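Local coordinates for RagA protein (Porphyromonas gingivalis, PDB 6SLN) that probably imports peptides across the outer membrane as a TonB-dependent receptor, a beta-barrel whose interior is filled by a plug domain, at residues Val172-Pro177 and Ala374-Ala379; Asp243-Phe248 and Thr396-Tyr401; Phe878-Gly883 and Asn889-Leu894. One frame throughout, in Å; residues are numbered along the deposited sequence.

How the contacts relate
The three contacts fall into two regions of the protein. Contact 1 lies about 13 Å from the chain's centre, where the plug meets barrel strand 363-377; contacts 2 and 3 sit more than 30 Å from that centre, among the helices and long loops at one end. Between centres, contact 1 is about 40 Å from contact 2 and about 39 Å from contact 3, whereas contacts 2 and 3 are about 11 Å apart and touch, through the E244-K892 salt bridge and a probable T396-N889 backbone hydrogen bond. Along the chain, the segments of contacts 1 and 2 alternate, and contact 3 follows both. Contacts 2 and 3 thus join parts far apart in sequence into one packed assembly of loops and helices beyond the barrel strands.

Contact 1: residues Val172-Pro177 and Ala374-Ala379; sequences VATMNP and ANRRSA
This is a small, largely van der Waals contact between the plug and the barrel wall, in which A173, the last residue of helix 169-173, and T174 just after it meet A374 and R376 of strand 363-377. Only 116 Å² is buried between the segments, and no hydrogen bonds join them. The helix finishes in a turn closed by the M175 N to V172 O hydrogen bond, and this places two small side chains against the strand. A173 points its CB at the wall and reaches R376 NH2 at 4.0 Å, meeting the guanidinium obliquely. T174 comes to the same nitrogen by its methyl: CG2 lies 3.8 Å from R376 NH2, at the edge of the guanidinium and near its plane, the two side chains crossing at about a right angle.

The rotamer of T174 sorts its two branches. With chi1 at 71°, CG2 stands anti to the carbonyl carbon and faces the strand, T174 CG2 also coming 4.2 Å from A374 CB, while OG1 is turned back to the plug and bonds to V171 O. In the TonB-dependent receptor fold the plug sits inside the barrel; here A374 and R376, two apart on one strand, both point toward it, and T174 also touches A372. R376 reaches the plug with a chain extended from CG to NE. F346 of the adjacent strand 345-360 packs on both R376 and A173, and R348 of that strand donates from NE to A173 O.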
loop_
_atom_site.group_PDB
_atom_site.type_symbol
_atom_site.label_atom_id
_atom_site.label_comp_id
_atom_site.label_asym_id
_atom_site.label_seq_id
_atom_site.Cartn_x
_atom_site.Cartn_y
_atom_site.Cartn_z
ATOM N N VAL A 172 18.385 9.533 14.577
ATOM C CA VAL A 172 19.302 9.595 15.714
ATOM C C VAL A 172 18.764 8.773 16.881
ATOM O O VAL A 172 19.528 8.093 17.570
ATOM C CB VAL A 172 19.563 11.056 16.127
ATOM C CG1 VAL A 172 20.284 11.094 17.464
ATOM C CG2 VAL A 172 20.387 11.759 15.084
ATOM N N ALA A 173 17.442 8.811 17.114
ATOM C CA ALA A 173 16.825 7.946 18.123
ATOM C C ALA A 173 16.992 6.448 17.824
ATOM O O ALA A 173 16.973 5.634 18.758
ATOM C CB ALA A 173 15.337 8.273 18.256
ATOM N N THR A 174 17.122 6.053 16.553
ATOM C CA THR A 174 17.342 4.643 16.239
ATOM C C THR A 174 18.782 4.211 16.475
ATOM O O THR A 174 19.118 3.060 16.180
ATOM C CB THR A 174 16.955 4.324 14.784
ATOM O OG1 THR A 174 17.902 4.905 13.864
ATOM C CG2 THR A 174 15.524 4.815 14.456
ATOM N N MET A 175 19.630 5.093 17.000
ATOM C CA MET A 175 21.032 4.797 17.255
ATOM C C MET A 175 21.269 4.587 18.746
ATOM O O MET A 175 20.610 5.197 19.593
ATOM C CB MET A 175 21.942 5.927 16.759
ATOM C CG MET A 175 21.820 6.313 15.277
ATOM S SD MET A 175 23.338 7.158 14.786
ATOM C CE MET A 175 23.158 7.217 13.009
ATOM N N ASN A 176 22.230 3.731 19.058
ATOM C CA ASN A 176 22.611 3.465 20.438
ATOM C C ASN A 176 23.538 4.579 20.923
ATOM O O ASN A 176 24.690 4.669 20.477
ATOM C CB ASN A 176 23.267 2.080 20.528
ATOM C CG ASN A 176 23.663 1.680 21.945
ATOM O OD1 ASN A 176 23.490 2.432 22.912
ATOM N ND2 ASN A 176 24.221 0.479 22.065
ATOM N N PRO A 177 23.082 5.431 21.851
ATOM C CA PRO A 177 23.893 6.594 22.250
ATOM C C PRO A 177 25.132 6.232 23.028
ATOM O O PRO A 177 25.987 7.104 23.231
ATOM C CB PRO A 177 22.933 7.417 23.111
ATOM C CG PRO A 177 21.598 6.695 23.046
ATOM C CD PRO A 177 21.891 5.288 22.698
ATOM N N ALA A 374 13.113 -0.818 14.788
ATOM C CA ALA A 374 12.555 0.125 15.736
ATOM C C ALA A 374 11.037 0.028 15.731
ATOM O O ALA A 374 10.423 -0.163 14.676
ATOM C CB ALA A 374 13.015 1.556 15.410
ATOM N N ASN A 375 10.438 0.157 16.921
ATOM C CA ASN A 375 8.988 0.142 17.100
ATOM C C ASN A 375 8.587 1.442 17.789
ATOM O O ASN A 375 8.969 1.687 18.940
ATOM C CB ASN A 375 8.549 -1.078 17.905
ATOM C CG ASN A 375 9.006 -2.390 17.276
ATOM O OD1 ASN A 375 8.732 -2.654 16.104
ATOM N ND2 ASN A 375 9.702 -3.218 18.054
ATOM N N ARG A 376 7.847 2.285 17.072
ATOM C CA ARG A 376 7.362 3.564 17.571
ATOM C C ARG A 376 5.855 3.484 17.698
ATOM O O ARG A 376 5.178 3.102 16.737
ATOM C CB ARG A 376 7.702 4.721 16.625
ATOM C CG ARG A 376 8.993 5.439 16.887
ATOM C CD ARG A 376 9.118 6.662 15.979
ATOM N NE ARG A 376 10.485 7.186 16.008
ATOM C CZ ARG A 376 11.509 6.666 15.325
ATOM N NH1 ARG A 376 11.331 5.607 14.538
ATOM N NH2 ARG A 376 12.715 7.206 15.426
ATOM N N ARG A 377 5.337 3.840 18.874
ATOM C CA ARG A 377 3.933 4.161 19.030
ATOM C C ARG A 377 3.798 5.433 19.849
ATOM O O ARG A 377 4.594 5.708 20.754
ATOM C CB ARG A 377 3.114 3.044 19.701
ATOM C CG ARG A 377 1.697 3.016 19.134
ATOM C CD ARG A 377 0.630 2.503 20.076
ATOM N NE ARG A 377 0.764 1.079 20.360
ATOM C CZ ARG A 377 -0.260 0.230 20.429
ATOM N NH1 ARG A 377 -1.513 0.644 20.211
ATOM N NH2 ARG A 377 -0.028 -1.046 20.715
ATOM N N SER A 378 2.755 6.191 19.532
ATOM C CA SER A 378 2.485 7.471 20.157
ATOM C C SER A 378 1.050 7.512 20.626
ATOM O O SER A 378 0.153 6.951 19.985
ATOM C CB SER A 378 2.736 8.606 19.199
ATOM O OG SER A 378 4.098 8.569 18.847
ATOM N N ALA A 379 0.856 8.152 21.769
ATOM C CA ALA A 379 -0.472 8.380 22.303
ATOM C C ALA A 379 -0.988 9.645 21.636
ATOM O O ALA A 379 -0.413 10.727 21.805
ATOM C CB ALA A 379 -0.424 8.502 23.822
#

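Contact 2: residues Asp243-Phe248 and Thr396-Tyr401; sequences DELLDF and TMPRYY
L245 and Y400 meet at about a right angle, the leucine of helix 242-252 pushing its CD2 methyl into the angle between the tyrosine and P398. L245 CD2 lies 3.7 Å from P398 CB and 4.0 Å from Y400 CE2, so one methyl touches both residues of the loop. L245 owes this reach to a CG anti to its backbone N (chi1 173°), which sends the branch out from the helix. The next residue, L246, uses its root instead: L246 CB stands 4.0 Å from Y400 CE2, and its tip is left to pack on V261, V264 and K265 of helix 261-276. Both leucines approach the ring obliquely.

On the loop side the groups lie layered: P398 CB sits over one face of the Y400 ring, 3.6 Å above its plane and displaced toward the rim, and Y400 CE1 in turn lies over a face of the Y401 ring, again toward the rim. The chain folds back for this in a type I beta turn from P398 to Y401, with Y401 N bonded to P398 O. R399 ties the turn back to the residues before it: R399 NH1 gives a 2.8 Å bond to M397 O, in the carbonyl plane and on a lone pair, and its NH2 donates to V394 O.

All four touching residues are buried. Between these two segments the grip is apolar; the direct polar tie of the loop's tyrosine to the helix is Y400 OH with Q249 OE1, which probably fixes how the ring is set.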
loop_
_atom_site.group_PDB
_atom_site.type_symbol
_atom_site.label_atom_id
_atom_site.label_comp_id
_atom_site.label_asym_id
_atom_site.label_seq_id
_atom_site.Cartn_x
_atom_site.Cartn_y
_atom_site.Cartn_z
ATOM N N ASP A 243 -18.799 13.987 45.921
ATOM C CA ASP A 243 -19.910 14.644 46.602
ATOM C C ASP A 243 -19.926 16.122 46.278
ATOM O O ASP A 243 -20.960 16.677 45.888
ATOM C CB ASP A 243 -19.827 14.437 48.120
ATOM C CG ASP A 243 -20.200 13.028 48.544
ATOM O OD1 ASP A 243 -20.867 12.317 47.761
ATOM O OD2 ASP A 243 -19.801 12.623 49.660
ATOM N N GLU A 244 -18.767 16.770 46.405
ATOM C CA GLU A 244 -18.683 18.209 46.198
ATOM C C GLU A 244 -19.148 18.598 44.801
ATOM O O GLU A 244 -19.945 19.532 44.646
ATOM C CB GLU A 244 -17.258 18.680 46.449
ATOM C CG GLU A 244 -16.882 18.627 47.884
ATOM C CD GLU A 244 -15.445 18.986 48.110
ATOM O OE1 GLU A 244 -14.606 18.716 47.214
ATOM O OE2 GLU A 244 -15.160 19.526 49.197
ATOM N N LEU A 245 -18.652 17.896 43.772
ATOM C CA LEU A 245 -19.084 18.187 42.409
ATOM C C LEU A 245 -20.590 18.030 42.267
ATOM O O LEU A 245 -21.263 18.910 41.718
ATOM C CB LEU A 245 -18.368 17.282 41.406
ATOM C CG LEU A 245 -18.918 17.451 39.986
ATOM C CD1 LEU A 245 -18.777 18.912 39.562
ATOM C CD2 LEU A 245 -18.222 16.529 39.022
ATOM N N LEU A 246 -21.145 16.915 42.766
ATOM C CA LEU A 246 -22.582 16.694 42.632
ATOM C C LEU A 246 -23.382 17.781 43.341
ATOM O O LEU A 246 -24.369 18.291 42.801
ATOM C CB LEU A 246 -22.964 15.315 43.160
ATOM C CG LEU A 246 -24.470 15.023 43.235
ATOM C CD1 LEU A 246 -25.114 15.231 41.882
ATOM C CD2 LEU A 246 -24.719 13.597 43.717
ATOM N N ASP A 247 -22.970 18.167 44.542
ATOM C CA ASP A 247 -23.675 19.255 45.209
ATOM C C ASP A 247 -23.555 20.538 44.410
ATOM O O ASP A 247 -24.531 21.282 44.260
ATOM C CB ASP A 247 -23.131 19.462 46.619
ATOM C CG ASP A 247 -24.087 20.234 47.491
ATOM O OD1 ASP A 247 -25.288 19.868 47.522
ATOM O OD2 ASP A 247 -23.632 21.207 48.137
ATOM N N PHE A 248 -22.360 20.801 43.884
ATOM C CA PHE A 248 -22.111 22.008 43.099
ATOM C C PHE A 248 -23.048 22.083 41.897
ATOM O O PHE A 248 -23.767 23.068 41.719
ATOM C CB PHE A 248 -20.640 22.012 42.684
ATOM C CG PHE A 248 -20.248 23.123 41.769
ATOM C CD1 PHE A 248 -20.314 24.443 42.180
ATOM C CD2 PHE A 248 -19.765 22.843 40.506
ATOM C CE1 PHE A 248 -19.928 25.460 41.337
ATOM C CE2 PHE A 248 -19.374 23.861 39.657
ATOM C CZ PHE A 248 -19.458 25.167 40.073
ATOM N N THR A 396 -10.752 16.157 35.038
ATOM C CA THR A 396 -12.105 16.631 34.765
ATOM C C THR A 396 -13.172 15.555 34.822
ATOM O O THR A 396 -14.349 15.880 34.654
ATOM C CB THR A 396 -12.176 17.330 33.393
ATOM O OG1 THR A 396 -11.588 16.496 32.390
ATOM C CG2 THR A 396 -11.431 18.625 33.467
ATOM N N MET A 397 -12.817 14.302 35.020
ATOM C CA MET A 397 -13.852 13.279 35.104
ATOM C C MET A 397 -14.566 13.398 36.447
ATOM O O MET A 397 -13.900 13.432 37.493
ATOM C CB MET A 397 -13.260 11.866 34.917
ATOM C CG MET A 397 -12.975 11.457 33.450
ATOM S SD MET A 397 -14.425 11.561 32.390
ATOM C CE MET A 397 -15.631 10.529 33.186
ATOM N N PRO A 398 -15.895 13.521 36.463
ATOM C CA PRO A 398 -16.632 13.414 37.725
ATOM C C PRO A 398 -16.150 12.202 38.500
ATOM O O PRO A 398 -16.032 11.109 37.964
ATOM C CB PRO A 398 -18.088 13.245 37.278
ATOM C CG PRO A 398 -18.145 13.875 35.934
ATOM C CD PRO A 398 -16.798 13.630 35.303
ATOM N N ARG A 399 -15.823 12.409 39.764
ATOM C CA ARG A 399 -15.259 11.327 40.549
ATOM C C ARG A 399 -16.281 10.255 40.917
ATOM O O ARG A 399 -15.876 9.171 41.341
ATOM C CB ARG A 399 -14.595 11.907 41.793
ATOM C CG ARG A 399 -13.123 12.182 41.616
ATOM C CD ARG A 399 -12.891 13.327 40.662
ATOM N NE ARG A 399 -11.482 13.677 40.641
ATOM C CZ ARG A 399 -10.716 13.612 39.564
ATOM N NH1 ARG A 399 -11.223 13.222 38.395
ATOM N NH2 ARG A 399 -9.440 13.934 39.667
ATOM N N TYR A 400 -17.575 10.498 40.717
ATOM C CA TYR A 400 -18.592 9.475 40.913
ATOM C C TYR A 400 -18.777 8.585 39.694
ATOM O O TYR A 400 -19.618 7.677 39.723
ATOM C CB TYR A 400 -19.938 10.101 41.293
ATOM C CG TYR A 400 -20.390 11.289 40.461
ATOM C CD1 TYR A 400 -20.949 11.121 39.195
ATOM C CD2 TYR A 400 -20.289 12.582 40.962
ATOM C CE1 TYR A 400 -21.384 12.200 38.452
ATOM C CE2 TYR A 400 -20.715 13.677 40.225
ATOM C CZ TYR A 400 -21.258 13.488 38.966
ATOM O OH TYR A 400 -21.679 14.592 38.232
ATOM N N TYR A 401 -18.026 8.834 38.631
ATOM C CA TYR A 401 -17.967 7.944 37.483
ATOM C C TYR A 401 -16.775 7.027 37.678
ATOM O O TYR A 401 -15.662 7.493 37.937
ATOM C CB TYR A 401 -17.836 8.725 36.175
ATOM C CG TYR A 401 -19.134 9.309 35.744
ATOM C CD1 TYR A 401 -20.323 8.639 35.979
ATOM C CD2 TYR A 401 -19.185 10.560 35.150
ATOM C CE1 TYR A 401 -21.529 9.180 35.597
ATOM C CE2 TYR A 401 -20.384 11.124 34.783
ATOM C CZ TYR A 401 -21.556 10.434 35.002
ATOM O OH TYR A 401 -22.750 10.997 34.604
#

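Contact 3: residues Phe878-Gly883 and Asn889-Leu894; sequences FTENGG and NKDKML
K890 NZ is gripped by backbone carbonyls: it bonds to N881 O at 3.1 Å, to L885 O just beyond, and weakly to G884 O. The N881 bond is approached nearly end-on, with a C=O...N angle of 164°. To get there the lysine chain bends twice, at chi2 (-79°) and chi4, curling back to the residues that follow helix 874-879. The ammonium is solvated by backbone carbonyls, which would be expected to stiffen the loop between the two segments.

A backbone-to-backbone bond lies beside it. D891 N donates to T879 O at 2.8 Å, almost straight, with the donor tilted a little from the carbonyl plane. The arrangement is a long connection between barrel strands 857-873 and 921-937 that doubles back on itself, and each limb carries an Asx turn. In one, N881 OD1 accepts from G883 N at 2.7 Å; in the other, D891 OD1 accepts from M893 N through its anti lone pair, leading into the 3-10 segment 892-894.

Side chains pack between the limbs. M893, bent at its last torsion, runs obliquely across E880, with M893 CE 3.6 Å from E880 CD and SD against E880 CG. L894 reaches over from the same limb, its CD1 3.5 Å from N881 O and its CD2 3.7 Å from E880 O. E880 OE2 and D891 OD2 stand 4.4 Å apart, like charges that are probably eased by the salt bridge of E880 with R876 and a weak bond of D891 with N238. F878 packs on the backbone of the bound peptide, and G883 O accepts a hydrogen bond from a basic side chain of another protein's chain.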
loop_
_atom_site.group_PDB
_atom_site.type_symbol
_atom_site.label_atom_id
_atom_site.label_comp_id
_atom_site.label_asym_id
_atom_site.label_seq_id
_atom_site.Cartn_x
_atom_site.Cartn_y
_atom_site.Cartn_z
ATOM N N PHE A 878 -10.987 25.055 31.888
ATOM C CA PHE A 878 -12.037 24.098 32.186
ATOM C C PHE A 878 -12.217 23.915 33.686
ATOM O O PHE A 878 -13.338 24.013 34.193
ATOM C CB PHE A 878 -11.715 22.772 31.516
ATOM C CG PHE A 878 -11.620 22.885 30.049
ATOM C CD1 PHE A 878 -12.749 22.737 29.267
ATOM C CD2 PHE A 878 -10.403 23.179 29.437
ATOM C CE1 PHE A 878 -12.669 22.862 27.900
ATOM C CE2 PHE A 878 -10.309 23.303 28.062
ATOM C CZ PHE A 878 -11.441 23.148 27.297
ATOM N N THR A 879 -11.122 23.688 34.415
ATOM C CA THR A 879 -11.259 23.362 35.827
ATOM C C THR A 879 -11.728 24.546 36.676
ATOM O O THR A 879 -12.231 24.336 37.782
ATOM C CB THR A 879 -9.939 22.838 36.362
ATOM O OG1 THR A 879 -8.911 23.782 36.046
ATOM C CG2 THR A 879 -9.622 21.523 35.732
ATOM N N GLU A 880 -11.588 25.783 36.207
ATOM C CA GLU A 880 -12.079 26.912 36.992
ATOM C C GLU A 880 -13.279 27.587 36.342
ATOM O O GLU A 880 -13.671 28.685 36.752
ATOM C CB GLU A 880 -10.949 27.904 37.251
ATOM C CG GLU A 880 -9.823 27.252 38.020
ATOM C CD GLU A 880 -8.633 28.141 38.213
ATOM O OE1 GLU A 880 -8.774 29.358 38.006
ATOM O OE2 GLU A 880 -7.557 27.624 38.571
ATOM N N ASN A 881 -13.895 26.932 35.357
ATOM C CA ASN A 881 -15.042 27.495 34.655
ATOM C C ASN A 881 -16.323 27.292 35.467
ATOM O O ASN A 881 -16.821 26.164 35.591
ATOM C CB ASN A 881 -15.169 26.862 33.279
ATOM C CG ASN A 881 -16.124 27.610 32.384
ATOM O OD1 ASN A 881 -17.211 28.041 32.813
ATOM N ND2 ASN A 881 -15.738 27.758 31.118
ATOM N N GLY A 882 -16.873 28.390 35.994
ATOM C CA GLY A 882 -18.157 28.356 36.655
ATOM C C GLY A 882 -19.374 28.671 35.803
ATOM O O GLY A 882 -20.494 28.710 36.332
ATOM N N GLY A 883 -19.209 28.886 34.497
ATOM C CA GLY A 883 -20.336 29.263 33.661
ATOM C C GLY A 883 -20.563 28.361 32.463
ATOM O O GLY A 883 -21.411 28.644 31.609
ATOM N N ASN A 889 -15.628 17.817 36.330
ATOM C CA ASN A 889 -15.118 18.075 37.667
ATOM C C ASN A 889 -14.333 19.376 37.650
ATOM O O ASN A 889 -13.634 19.676 36.677
ATOM C CB ASN A 889 -14.235 16.921 38.137
ATOM C CG ASN A 889 -13.964 16.958 39.628
ATOM O OD1 ASN A 889 -14.859 17.264 40.427
ATOM N ND2 ASN A 889 -12.726 16.637 40.017
ATOM N N LYS A 890 -14.475 20.157 38.720
ATOM C CA LYS A 890 -13.945 21.508 38.815
ATOM C C LYS A 890 -13.077 21.655 40.057
ATOM O O LYS A 890 -13.119 20.836 40.978
ATOM C CB LYS A 890 -15.079 22.541 38.856
ATOM C CG LYS A 890 -15.996 22.503 37.660
ATOM C CD LYS A 890 -15.367 23.210 36.461
ATOM C CE LYS A 890 -16.112 22.895 35.163
ATOM N NZ LYS A 890 -17.578 23.205 35.178
ATOM N N ASP A 891 -12.287 22.726 40.067
ATOM C CA ASP A 891 -11.492 23.083 41.233
ATOM C C ASP A 891 -12.387 23.434 42.426
ATOM O O ASP A 891 -13.401 24.126 42.278
ATOM C CB ASP A 891 -10.577 24.258 40.889
ATOM C CG ASP A 891 -9.587 24.572 41.983
ATOM O OD1 ASP A 891 -10.026 24.806 43.133
ATOM O OD2 ASP A 891 -8.367 24.606 41.689
ATOM N N LYS A 892 -11.994 22.959 43.621
ATOM C CA LYS A 892 -12.733 23.243 44.854
ATOM C C LYS A 892 -13.037 24.728 45.036
ATOM O O LYS A 892 -13.974 25.074 45.761
ATOM C CB LYS A 892 -11.949 22.753 46.084
ATOM C CG LYS A 892 -12.004 21.258 46.350
ATOM C CD LYS A 892 -10.940 20.830 47.355
ATOM C CE LYS A 892 -10.918 19.307 47.564
ATOM N NZ LYS A 892 -12.011 18.776 48.443
ATOM N N MET A 893 -12.269 25.616 44.394
ATOM C CA MET A 893 -12.495 27.046 44.569
ATOM C C MET A 893 -13.907 27.456 44.164
ATOM O O MET A 893 -14.470 28.390 44.751
ATOM C CB MET A 893 -11.444 27.832 43.786
ATOM C CG MET A 893 -11.412 27.502 42.284
ATOM S SD MET A 893 -10.853 28.858 41.232
ATOM C CE MET A 893 -9.137 28.936 41.716
ATOM N N LEU A 894 -14.516 26.765 43.193
ATOM C CA LEU A 894 -15.830 27.209 42.743
ATOM C C LEU A 894 -16.910 26.991 43.793
ATOM O O LEU A 894 -18.039 27.452 43.604
ATOM C CB LEU A 894 -16.220 26.523 41.437
ATOM C CG LEU A 894 -15.193 26.716 40.310
ATOM C CD1 LEU A 894 -15.733 26.307 38.931
ATOM C CD2 LEU A 894 -14.642 28.153 40.284
#